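Local coordinates for protein carboxypeptidase D (PDB 3MN8) that removes C-terminal arginine and lysine residues from peptides and proteins as a zinc-dependent carboxypeptidase, processing growth factors, peptide hormones and neuropeptides, at residues Asp270-Gly274 against Gly275-Gly279; His253-Ser256 against Asp257-Ile261. All blocks are in the same frame, centred on the assembly; numbering follows the deposited sequence.

Interaction 1: Asp270-Gly274 against Gly275-Gly279; sequences DSFSG and GITNG. With GEM ((2-guanidinoethylmercapto)succinic acid), chain G.
Gly275 N donates to Phe272 O at 2.6 Å, closing a beta turn whose backbone angles at Ser273 and Gly274 are those of type II. The turn leads straight into strand 276-278, at the border of the mixed sheet of the M14 catalytic domain of the first carboxypeptidase-like unit, in its active 1B form, where the chain runs beside strand 222-225. Glycine suits both Gly274 and Gly275, since each takes a positive phi, and a CB on Gly275 would run into Gly274 O. The Phe272 ring leaves the turn and lies against Thr277 of the strand; with CG anti to the carbonyl carbon (chi1 -71°), CD2 comes to 3.4 Å from Thr277 CB and CE2 to 3.7 Å from Thr277 CG2. The two side chains meet at a slant, and Trp282 packs edge-to-face with the same ring. Thr277 OG1, also beside CD2 and CE2, gives a hydrogen bond to Asn278 O at 3.2 Å. Asn278, at the N-cap of the following helix, accepts from His281 N and from Ser240 N through OD1. Gly279 suits the pocket because a CB would crowd the guanidinium of the bound (2-guanidinoethylmercapto)succinic acid, whose N2 donates to Gly279 O at 3.0 Å.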
loop_
_atom_site.group_PDB
_atom_site.type_symbol
_atom_site.label_atom_id
_atom_site.label_comp_id
_atom_site.label_asym_id
_atom_site.label_seq_id
_atom_site.Cartn_x
_atom_site.Cartn_y
_atom_site.Cartn_z
ATOM N N ASP A 270 21.067 6.550 -10.593
ATOM C CA ASP A 270 20.699 5.145 -10.406
ATOM C C ASP A 270 20.429 4.474 -11.740
ATOM O O ASP A 270 20.037 5.139 -12.702
ATOM C CB ASP A 270 19.455 5.022 -9.532
ATOM C CG ASP A 270 19.655 5.603 -8.146
ATOM O OD1 ASP A 270 20.781 5.512 -7.615
ATOM O OD2 ASP A 270 18.680 6.146 -7.587
ATOM N N SER A 271 20.644 3.161 -11.791
ATOM C CA SER A 271 20.305 2.378 -12.974
ATOM C C SER A 271 19.370 1.230 -12.613
ATOM O O SER A 271 19.803 0.207 -12.072
ATOM C CB SER A 271 21.557 1.841 -13.659
ATOM O OG SER A 271 21.218 1.007 -14.761
ATOM N N PHE A 272 18.085 1.407 -12.914
ATOM C CA PHE A 272 17.060 0.430 -12.563
ATOM C C PHE A 272 16.270 -0.011 -13.802
ATOM O O PHE A 272 15.395 0.710 -14.272
ATOM C CB PHE A 272 16.107 1.027 -11.528
ATOM C CG PHE A 272 16.714 1.206 -10.158
ATOM C CD1 PHE A 272 16.715 2.457 -9.543
ATOM C CD2 PHE A 272 17.259 0.125 -9.469
ATOM C CE1 PHE A 272 17.251 2.635 -8.259
ATOM C CE2 PHE A 272 17.802 0.291 -8.190
ATOM C CZ PHE A 272 17.797 1.555 -7.584
ATOM N N SER A 273 16.586 -1.194 -14.328
ATOM C CA SER A 273 15.945 -1.709 -15.543
ATOM C C SER A 273 14.421 -1.658 -15.444
ATOM O O SER A 273 13.817 -2.306 -14.577
ATOM C CB SER A 273 16.405 -3.147 -15.835
ATOM O OG SER A 273 15.677 -3.721 -16.912
ATOM N N GLY A 274 13.808 -0.885 -16.339
ATOM C CA GLY A 274 12.360 -0.770 -16.381
ATOM C C GLY A 274 11.834 0.104 -15.259
ATOM O O GLY A 274 10.620 0.266 -15.079
ATOM N N GLY A 275 12.765 0.665 -14.496
ATOM C CA GLY A 275 12.422 1.580 -13.427
ATOM C C GLY A 275 11.940 0.900 -12.166
ATOM O O GLY A 275 11.357 1.540 -11.297
ATOM N N ILE A 276 12.184 -0.400 -12.066
ATOM C CA ILE A 276 11.835 -1.143 -10.866
ATOM C C ILE A 276 13.047 -1.910 -10.361
ATOM O O ILE A 276 14.017 -2.122 -11.100
ATOM C CB ILE A 276 10.711 -2.144 -11.134
ATOM C CG1 ILE A 276 11.213 -3.241 -12.065
ATOM C CG2 ILE A 276 9.512 -1.443 -11.746
ATOM C CD1 ILE A 276 10.218 -4.339 -12.277
ATOM N N THR A 277 12.984 -2.331 -9.099
ATOM C CA THR A 277 14.060 -3.110 -8.498
ATOM C C THR A 277 13.599 -3.892 -7.289
ATOM O O THR A 277 12.628 -3.536 -6.631
ATOM C CB THR A 277 15.221 -2.229 -8.025
ATOM O OG1 THR A 277 16.297 -3.073 -7.591
ATOM C CG2 THR A 277 14.775 -1.333 -6.863
ATOM N N ASN A 278 14.314 -4.968 -7.003
ATOM C CA ASN A 278 14.086 -5.749 -5.807
ATOM C C ASN A 278 14.773 -5.009 -4.671
ATOM O O ASN A 278 15.913 -4.555 -4.829
ATOM C CB ASN A 278 14.688 -7.138 -6.006
ATOM C CG ASN A 278 14.691 -7.962 -4.754
ATOM O OD1 ASN A 278 15.741 -8.461 -4.354
ATOM N ND2 ASN A 278 13.522 -8.135 -4.130
ATOM N N GLY A 279 14.086 -4.857 -3.538
ATOM C CA GLY A 279 14.678 -4.166 -2.400
ATOM C C GLY A 279 16.102 -4.635 -2.117
ATOM O O GLY A 279 17.076 -3.866 -2.228
HETATM C C8 GEM G . 15.087 2.682 1.661
HETATM S S7 GEM G . 13.535 1.846 1.481
HETATM C C6 GEM G . 13.579 1.451 -0.244
HETATM C C5 GEM G . 14.834 0.691 -0.669
HETATM N N3 GEM G . 14.757 -0.641 -0.089
HETATM C C1 GEM G . 15.716 -1.560 -0.068
HETATM N N4 GEM G . 15.502 -2.739 0.501
HETATM N N2 GEM G . 16.900 -1.300 -0.614
HETATM C C9 GEM G . 15.323 2.871 3.136
HETATM O O14 GEM G . 14.412 2.537 3.927
HETATM O O15 GEM G . 16.413 3.342 3.522
HETATM C C10 GEM G . 15.155 4.011 0.892
HETATM C C11 GEM G . 14.266 5.144 1.392
HETATM O O12 GEM G . 13.563 5.744 0.543
HETATM O O13 GEM G . 14.286 5.467 2.608
#

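Interaction 2: His253-Ser256 against Asp257-Ile261; sequences HTYS and DNHPI
Asn258 ND2 reaches back to Thr254 O at 2.8 Å, and His259 N donates to Ser256 O at 2.8 Å, the latter closing a type I turn over Asp257 and Asn258; together they tie the chain leaving the C-terminal end of helix 245-257, in the M14 catalytic domain, to the last carbonyls of that helix. The side-chain hydrogen bond is nearly straight, 176° at the hydrogen, with the donor in the carbonyl plane and the acceptor in the amide plane. Asparagine suits the site because its CG, anti to the carbonyl carbon (chi1 -79°), swings ND2 back over the helix end. An alanine here has no amide to offer, which would probably leave Thr254 O without this partner and the chain freer to move where it leaves the helix. Asn258 N adds a weak bond to Tyr255 O, which also accepts from Ser327 OG of helix 317-333. Farther out, Asp257 OD1 lies near the plane of the His253 ring at its edge, 3.4 Å from CD2, a contact rather than a salt bridge, with carboxylate and imidazole planes 47° apart. Tyr255 and His259 run side by side, CE1 of the phenol 4.0 Å from CD2 of the imidazole, while Tyr255 OH bonds Asn324 OD1. The chain turns at Pro260, so that His259 ND1 accepts from Ile261 N at 3.2 Å, the donor in the plane of the ring.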
loop_
_atom_site.group_PDB
_atom_site.type_symbol
_atom_site.label_atom_id
_atom_site.label_comp_id
_atom_site.label_asym_id
_atom_site.label_seq_id
_atom_site.Cartn_x
_atom_site.Cartn_y
_atom_site.Cartn_z
ATOM N N HIS A 253 5.722 -2.674 -12.112
ATOM C CA HIS A 253 5.733 -2.232 -13.504
ATOM C C HIS A 253 4.526 -1.379 -13.805
ATOM O O HIS A 253 4.619 -0.419 -14.571
ATOM C CB HIS A 253 5.783 -3.408 -14.470
ATOM C CG HIS A 253 7.172 -3.767 -14.911
ATOM N ND1 HIS A 253 7.706 -5.030 -14.747
ATOM C CD2 HIS A 253 8.139 -3.027 -15.507
ATOM C CE1 HIS A 253 8.940 -5.052 -15.219
ATOM N NE2 HIS A 253 9.225 -3.849 -15.689
ATOM N N THR A 254 3.395 -1.725 -13.194
ATOM C CA THR A 254 2.187 -0.917 -13.338
ATOM C C THR A 254 2.454 0.547 -12.995
ATOM O O THR A 254 2.014 1.449 -13.701
ATOM C CB THR A 254 1.061 -1.399 -12.425
ATOM O OG1 THR A 254 0.780 -2.777 -12.694
ATOM C CG2 THR A 254 -0.179 -0.572 -12.666
ATOM N N TYR A 255 3.170 0.782 -11.899
ATOM C CA TYR A 255 3.462 2.145 -11.471
ATOM C C TYR A 255 4.526 2.794 -12.362
ATOM O O TYR A 255 4.354 3.911 -12.857
ATOM C CB TYR A 255 3.904 2.171 -10.001
ATOM C CG TYR A 255 3.838 3.551 -9.391
ATOM C CD1 TYR A 255 4.829 4.500 -9.659
ATOM C CD2 TYR A 255 2.777 3.915 -8.557
ATOM C CE1 TYR A 255 4.773 5.779 -9.108
ATOM C CE2 TYR A 255 2.706 5.189 -8.000
ATOM C CZ TYR A 255 3.709 6.119 -8.281
ATOM O OH TYR A 255 3.651 7.383 -7.736
ATOM N N SER A 256 5.628 2.087 -12.568
ATOM C CA SER A 256 6.727 2.661 -13.319
ATOM C C SER A 256 6.321 2.879 -14.777
ATOM O O SER A 256 6.554 3.952 -15.339
ATOM C CB SER A 256 7.964 1.766 -13.218
ATOM O OG SER A 256 9.090 2.379 -13.824
ATOM N N ASP A 257 5.719 1.860 -15.385
ATOM C CA ASP A 257 5.315 1.939 -16.790
ATOM C C ASP A 257 4.481 3.202 -17.024
ATOM O O ASP A 257 4.599 3.850 -18.062
ATOM C CB ASP A 257 4.530 0.683 -17.223
ATOM C CG ASP A 257 5.426 -0.543 -17.432
ATOM O OD1 ASP A 257 6.630 -0.454 -17.134
ATOM O OD2 ASP A 257 4.929 -1.602 -17.896
ATOM N N ASN A 258 3.646 3.546 -16.046
ATOM C CA ASN A 258 2.778 4.716 -16.140
ATOM C C ASN A 258 3.411 6.025 -15.662
ATOM O O ASN A 258 2.736 7.049 -15.576
ATOM C CB ASN A 258 1.473 4.464 -15.387
ATOM C CG ASN A 258 0.508 3.609 -16.183
ATOM O OD1 ASN A 258 -0.164 4.097 -17.098
ATOM N ND2 ASN A 258 0.440 2.322 -15.851
ATOM N N HIS A 259 4.703 5.986 -15.352
ATOM C CA HIS A 259 5.407 7.150 -14.829
ATOM C C HIS A 259 6.473 7.548 -15.833
ATOM O O HIS A 259 7.477 6.860 -15.982
ATOM C CB HIS A 259 6.036 6.830 -13.464
ATOM C CG HIS A 259 6.555 8.036 -12.735
ATOM N ND1 HIS A 259 7.539 8.855 -13.251
ATOM C CD2 HIS A 259 6.237 8.553 -11.523
ATOM C CE1 HIS A 259 7.800 9.823 -12.390
ATOM N NE2 HIS A 259 7.021 9.667 -11.334
ATOM N N PRO A 260 6.257 8.666 -16.529
ATOM C CA PRO A 260 7.073 9.095 -17.676
ATOM C C PRO A 260 8.575 9.143 -17.397
ATOM O O PRO A 260 9.358 9.084 -18.338
ATOM C CB PRO A 260 6.570 10.515 -17.949
ATOM C CG PRO A 260 5.188 10.540 -17.402
ATOM C CD PRO A 260 5.205 9.641 -16.197
ATOM N N ILE A 261 8.966 9.267 -16.134
ATOM C CA ILE A 261 10.377 9.446 -15.778
ATOM C C ILE A 261 10.979 8.204 -15.121
ATOM O O ILE A 261 12.115 7.804 -15.425
ATOM C CB ILE A 261 10.567 10.671 -14.845
ATOM C CG1 ILE A 261 10.344 11.973 -15.626
ATOM C CG2 ILE A 261 11.954 10.651 -14.183
ATOM C CD1 ILE A 261 10.316 13.204 -14.750
#

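Interaction 2 closes helix 245-257 and interaction 1 opens strand 276-278, and the two meet directly with their centres 12 Å apart. The link is part polar, part apolar: Ser256 OG makes a probable hydrogen bond to Gly274 O at 2.9 Å, and Ile276 packs on the helix, its CG2 3.9 Å from Ser256 CB and its CD1 against the His253 ring. Both lie near the active site without belonging to its zinc ligands: the side chains of Phe272 and Tyr255 are about 7 Å and 8 Å from that of Glu305, the predicted proton donor/acceptor. Interaction 1 alone touches the inhibitor; the side chain of Tyr255 in interaction 2 is about 13 Å from it.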